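Amidohydrolase family protein (Acinetobacter baumannii, PDB 4I6K) probably hydrolyses 2-pyrone-4,6-dicarboxylic acid, as a member of the amidohydrolase family with a barrel of parallel strands ringed by helices. Local coordinates at residues Ala53-His61 with Ala88-Leu96. Sequence-based numbering, arbitrary orientation.
Sequences ATVQSFISH and AIQQYPDRL
Ile59 and Tyr92 meet where helix 55-64 comes up against the end of helix 83-91 and the turn that follows it, on the outside of the (beta/alpha)8-type barrel of the amidohydrolases. The Ile59 side chain, traced from CB, heads toward the other segment and splits there. The CG2 branch ends 3.8 Å from Arg95 NH1. CG1 lies over the phenol ring of Tyr92, 3.8 Å from its centroid and 8° off the ring normal, a CH-pi contact almost exactly over the centre of that face. One atom further, CD1 reaches inward to Leu96 CD1 at 3.9 Å and skirts Tyr92 CD1. The chi1 of -95°, well off a staggered value, goes with this placement of CG1 over the ring; more distantly, CG1 also lies over one face of the Arg95 guanidinium.

Val55, one helical turn earlier, works beside it. Its CG1, anti to the backbone N (chi1 -155°), comes obliquely to the Tyr92 ring, 3.6 Å from CD1, and also touches Leu96 CD1. CG2 turns toward Ala88, although the spacing modelled there is too short to trust. Tyr92 is where the chain leaves helix 83-91, and its carbonyl O accepts from both Arg95 N and Leu96 N, closing the turn that leads into strand 96-100.

Arg95 borders the contact beside Ile59 CG2: Asp63 forms a salt bridge with NH1, and the carbonyls of Phe67 and Thr68 take hydrogen bonds from NH2 and NE, so the guanidinium is tethered to the end of helix 55-64 and the chain beyond it. Deeper in, Phe58 and Ala88, one from each helix, touch Leu72 of strand 69-73, as does Leu96 at the start of the next strand. There Leu96 CD2 comes up to the edge of the Phe58 ring, 3.9 Å from CE2.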
ATOM      1  N   ALA A  53      -8.436  11.848 -11.385  1.00 44.05           N
ATOM      2  CA  ALA A  53      -8.711  10.551 -10.751  1.00 43.00           C
ATOM      3  C   ALA A  53      -9.644  10.740  -9.550  1.00 51.89           C
ATOM      4  O   ALA A  53      -9.177  10.875  -8.420  1.00 56.57           O
ATOM      5  CB  ALA A  53      -7.403   9.858 -10.328  1.00 41.10           C
ATOM      6  N   THR A  54     -10.954  10.752  -9.804  1.00 52.23           N
ATOM      7  CA  THR A  54     -11.949  11.192  -8.818  1.00 53.80           C
ATOM      8  C   THR A  54     -12.467  10.072  -7.925  1.00 52.18           C
ATOM      9  O   THR A  54     -12.472   8.895  -8.323  1.00 43.31           O
ATOM     10  CB  THR A  54     -13.182  11.815  -9.503  1.00 48.75           C
ATOM     11  OG1 THR A  54     -13.810  10.830 -10.333  1.00 55.37           O
ATOM     12  CG2 THR A  54     -12.783  12.993 -10.355  1.00 50.13           C
ATOM     13  N   VAL A  55     -12.934  10.444  -6.729  1.00 41.05           N
ATOM     14  CA  VAL A  55     -13.539   9.465  -5.831  1.00 47.70           C
ATOM     15  C   VAL A  55     -14.688   8.847  -6.577  1.00 50.51           C
ATOM     16  O   VAL A  55     -14.928   7.635  -6.519  1.00 53.54           O
ATOM     17  CB  VAL A  55     -14.113  10.101  -4.577  1.00 48.04           C
ATOM     18  CG1 VAL A  55     -14.159   9.065  -3.456  1.00 49.07           C
ATOM     19  CG2 VAL A  55     -13.289  11.282  -4.160  1.00 58.64           C
ATOM     20  N   GLN A  56     -15.399   9.710  -7.287  1.00 52.60           N
ATOM     21  CA  GLN A  56     -16.527   9.305  -8.096  1.00 55.81           C
ATOM     22  C   GLN A  56     -16.126   8.136  -8.999  1.00 49.22           C
ATOM     23  O   GLN A  56     -16.709   7.057  -8.936  1.00 44.13           O
ATOM     24  CB  GLN A  56     -17.004  10.507  -8.920  1.00 60.65           C
ATOM     25  CG  GLN A  56     -18.030  10.193  -9.990  1.00 83.93           C
ATOM     26  CD  GLN A  56     -19.403   9.954  -9.404  1.00104.96           C
ATOM     27  OE1 GLN A  56     -20.299   9.442 -10.077  1.00107.47           O
ATOM     28  NE2 GLN A  56     -19.574  10.321  -8.135  1.00110.44           N
ATOM     29  N   SER A  57     -15.121   8.354  -9.834  1.00 40.50           N
ATOM     30  CA  SER A  57     -14.645   7.298 -10.709  1.00 46.07           C
ATOM     31  C   SER A  57     -14.254   6.054  -9.901  1.00 42.93           C
ATOM     32  O   SER A  57     -14.583   4.927 -10.274  1.00 47.39           O
ATOM     33  CB  SER A  57     -13.467   7.796 -11.551  1.00 40.24           C
ATOM     34  OG  SER A  57     -13.106   6.827 -12.518  1.00 52.26           O
ATOM     35  N   PHE A  58     -13.567   6.267  -8.780  1.00 43.88           N
ATOM     36  CA  PHE A  58     -13.095   5.152  -7.969  1.00 46.78           C
ATOM     37  C   PHE A  58     -14.234   4.355  -7.326  1.00 43.95           C
ATOM     38  O   PHE A  58     -14.258   3.123  -7.412  1.00 45.55           O
ATOM     39  CB  PHE A  58     -12.101   5.628  -6.911  1.00 47.71           C
ATOM     40  CG  PHE A  58     -11.635   4.539  -5.995  1.00 43.22           C
ATOM     41  CD1 PHE A  58     -11.071   3.389  -6.504  1.00 46.35           C
ATOM     42  CD2 PHE A  58     -11.771   4.663  -4.622  1.00 56.55           C
ATOM     43  CE1 PHE A  58     -10.649   2.379  -5.656  1.00 43.80           C
ATOM     44  CE2 PHE A  58     -11.350   3.660  -3.768  1.00 48.92           C
ATOM     45  CZ  PHE A  58     -10.788   2.519  -4.282  1.00 38.39           C
ATOM     46  N   ILE A  59     -15.166   5.047  -6.679  1.00 42.66           N
ATOM     47  CA  ILE A  59     -16.330   4.376  -6.106  1.00 47.99           C
ATOM     48  C   ILE A  59     -17.114   3.693  -7.212  1.00 50.88           C
ATOM     49  O   ILE A  59     -17.765   2.670  -6.990  1.00 47.36           O
ATOM     50  CB  ILE A  59     -17.269   5.343  -5.334  1.00 48.46           C
ATOM     51  CG1 ILE A  59     -16.957   5.339  -3.834  1.00 50.32           C
ATOM     52  CG2 ILE A  59     -18.703   4.891  -5.469  1.00 47.97           C
ATOM     53  CD1 ILE A  59     -15.554   5.701  -3.489  1.00 58.30           C
ATOM     54  N   SER A  60     -17.048   4.252  -8.416  1.00 48.21           N
ATOM     55  CA  SER A  60     -17.755   3.650  -9.543  1.00 49.30           C
ATOM     56  C   SER A  60     -17.180   2.285  -9.921  1.00 48.64           C
ATOM     57  O   SER A  60     -17.918   1.370 -10.280  1.00 59.27           O
ATOM     58  CB  SER A  60     -17.728   4.574 -10.750  1.00 50.16           C
ATOM     59  OG  SER A  60     -18.489   4.011 -11.790  1.00 64.98           O
ATOM     60  N   HIS A  61     -15.859   2.149  -9.853  1.00 55.80           N
ATOM     61  CA  HIS A  61     -15.225   0.858 -10.107  1.00 52.55           C
ATOM     62  C   HIS A  61     -15.511  -0.165  -9.004  1.00 55.23           C
ATOM     63  O   HIS A  61     -15.682  -1.352  -9.282  1.00 50.38           O
ATOM     64  CB  HIS A  61     -13.723   1.023 -10.289  1.00 53.37           C
ATOM     65  CG  HIS A  61     -13.348   1.730 -11.552  1.00 58.48           C
ATOM     66  ND1 HIS A  61     -12.812   2.999 -11.565  1.00 60.51           N
ATOM     67  CD2 HIS A  61     -13.446   1.348 -12.847  1.00 54.29           C
ATOM     68  CE1 HIS A  61     -12.583   3.366 -12.813  1.00 49.63           C
ATOM     69  NE2 HIS A  61     -12.955   2.380 -13.610  1.00 60.92           N
ATOM     70  N   ALA A  88     -12.087  13.145  -0.063  1.00 52.10           N
ATOM     71  CA  ALA A  88     -12.691  11.978  -0.688  1.00 51.28           C
ATOM     72  C   ALA A  88     -13.265  11.048   0.366  1.00 57.18           C
ATOM     73  O   ALA A  88     -14.359  10.503   0.190  1.00 46.10           O
ATOM     74  CB  ALA A  88     -11.665  11.242  -1.547  1.00 48.73           C
ATOM     75  N   ILE A  89     -12.513  10.862   1.454  1.00 60.39           N
ATOM     76  CA  ILE A  89     -12.941  10.006   2.560  1.00 59.41           C
ATOM     77  C   ILE A  89     -14.234  10.536   3.146  1.00 56.39           C
ATOM     78  O   ILE A  89     -15.210   9.800   3.269  1.00 61.95           O
ATOM     79  CB  ILE A  89     -11.907   9.962   3.694  1.00 65.60           C
ATOM     80  CG1 ILE A  89     -10.553   9.467   3.188  1.00 71.01           C
ATOM     81  CG2 ILE A  89     -12.397   9.059   4.805  1.00 70.12           C
ATOM     82  CD1 ILE A  89     -10.528   8.002   2.917  1.00 82.26           C
ATOM     83  N   GLN A  90     -14.233  11.818   3.500  1.00 51.88           N
ATOM     84  CA  GLN A  90     -15.419  12.478   4.051  1.00 58.81           C
ATOM     85  C   GLN A  90     -16.678  12.254   3.224  1.00 60.68           C
ATOM     86  O   GLN A  90     -17.769  12.110   3.781  1.00 63.50           O
ATOM     87  CB  GLN A  90     -15.178  13.975   4.215  1.00 60.28           C
ATOM     88  CG  GLN A  90     -14.423  14.324   5.482  1.00 73.07           C
ATOM     89  CD  GLN A  90     -13.483  15.497   5.296  1.00 85.08           C
ATOM     90  OE1 GLN A  90     -13.804  16.466   4.598  1.00 86.29           O
ATOM     91  NE2 GLN A  90     -12.306  15.415   5.922  1.00 81.60           N
ATOM     92  N   GLN A  91     -16.538  12.219   1.902  1.00 57.22           N
ATOM     93  CA  GLN A  91     -17.690  11.968   1.040  1.00 54.76           C
ATOM     94  C   GLN A  91     -18.222  10.554   1.176  1.00 56.95           C
ATOM     95  O   GLN A  91     -19.432  10.346   1.068  1.00 62.38           O
ATOM     96  CB  GLN A  91     -17.350  12.229  -0.412  1.00 53.30           C
ATOM     97  CG  GLN A  91     -16.997  13.656  -0.679  1.00 58.32           C
ATOM     98  CD  GLN A  91     -16.728  13.887  -2.132  1.00 59.14           C
ATOM     99  OE1 GLN A  91     -15.872  14.688  -2.495  1.00 66.44           O
ATOM    100  NE2 GLN A  91     -17.445  13.168  -2.984  1.00 51.65           N
ATOM    101  N   TYR A  92     -17.330   9.587   1.394  1.00 46.86           N
ATOM    102  CA  TYR A  92     -17.755   8.197   1.544  1.00 50.41           C
ATOM    103  C   TYR A  92     -17.167   7.536   2.778  1.00 59.49           C
ATOM    104  O   TYR A  92     -16.541   6.470   2.686  1.00 57.17           O
ATOM    105  CB  TYR A  92     -17.384   7.384   0.319  1.00 44.01           C
ATOM    106  CG  TYR A  92     -17.974   7.906  -0.970  1.00 57.85           C
ATOM    107  CD1 TYR A  92     -17.309   8.882  -1.716  1.00 64.16           C
ATOM    108  CD2 TYR A  92     -19.187   7.415  -1.453  1.00 57.61           C
ATOM    109  CE1 TYR A  92     -17.838   9.358  -2.900  1.00 63.64           C
ATOM    110  CE2 TYR A  92     -19.730   7.890  -2.637  1.00 52.63           C
ATOM    111  CZ  TYR A  92     -19.049   8.857  -3.356  1.00 65.45           C
ATOM    112  OH  TYR A  92     -19.575   9.327  -4.536  1.00 70.17           O
ATOM    113  N   PRO A  93     -17.415   8.143   3.945  1.00 58.28           N
ATOM    114  CA  PRO A  93     -16.793   7.790   5.213  1.00 60.84           C
ATOM    115  C   PRO A  93     -17.127   6.359   5.616  1.00 61.62           C
ATOM    116  O   PRO A  93     -16.455   5.768   6.456  1.00 59.31           O
ATOM    117  CB  PRO A  93     -17.438   8.773   6.189  1.00 60.79           C
ATOM    118  CG  PRO A  93     -18.788   9.035   5.592  1.00 60.60           C
ATOM    119  CD  PRO A  93     -18.546   9.071   4.117  1.00 54.13           C
ATOM    120  N   ASP A  94     -18.166   5.812   5.007  1.00 65.36           N
ATOM    121  CA  ASP A  94     -18.641   4.482   5.349  1.00 68.79           C
ATOM    122  C   ASP A  94     -17.950   3.410   4.507  1.00 61.09           C
ATOM    123  O   ASP A  94     -18.033   2.221   4.804  1.00 67.81           O
ATOM    124  CB  ASP A  94     -20.172   4.414   5.197  1.00 69.91           C
ATOM    125  CG  ASP A  94     -20.662   4.879   3.808  1.00 80.34           C
ATOM    126  OD1 ASP A  94     -20.059   5.792   3.186  1.00 59.72           O
ATOM    127  OD2 ASP A  94     -21.671   4.316   3.336  1.00 91.47           O
ATOM    128  N   ARG A  95     -17.258   3.839   3.460  1.00 60.69           N
ATOM    129  CA  ARG A  95     -16.642   2.895   2.534  1.00 57.56           C
ATOM    130  C   ARG A  95     -15.128   3.064   2.422  1.00 58.74           C
ATOM    131  O   ARG A  95     -14.428   2.138   2.006  1.00 63.59           O
ATOM    132  CB  ARG A  95     -17.309   2.993   1.154  1.00 53.45           C
ATOM    133  CG  ARG A  95     -18.814   2.775   1.213  1.00 49.71           C
ATOM    134  CD  ARG A  95     -19.443   2.750  -0.148  1.00 54.91           C
ATOM    135  NE  ARG A  95     -18.995   1.621  -0.955  1.00 46.46           N
ATOM    136  CZ  ARG A  95     -19.263   1.504  -2.251  1.00 56.60           C
ATOM    137  NH1 ARG A  95     -19.970   2.452  -2.849  1.00 51.35           N
ATOM    138  NH2 ARG A  95     -18.829   0.456  -2.950  1.00 47.57           N
ATOM    139  N   LEU A  96     -14.628   4.230   2.818  1.00 44.84           N
ATOM    140  CA  LEU A  96     -13.225   4.556   2.609  1.00 49.78           C
ATOM    141  C   LEU A  96     -12.466   4.882   3.883  1.00 48.52           C
ATOM    142  O   LEU A  96     -12.971   5.615   4.738  1.00 51.88           O
ATOM    143  CB  LEU A  96     -13.103   5.764   1.682  1.00 43.20           C
ATOM    144  CG  LEU A  96     -13.724   5.613   0.303  1.00 50.57           C
ATOM    145  CD1 LEU A  96     -13.431   6.882  -0.488  1.00 36.02           C
ATOM    146  CD2 LEU A  96     -13.179   4.368  -0.395  1.00 43.46           C
TER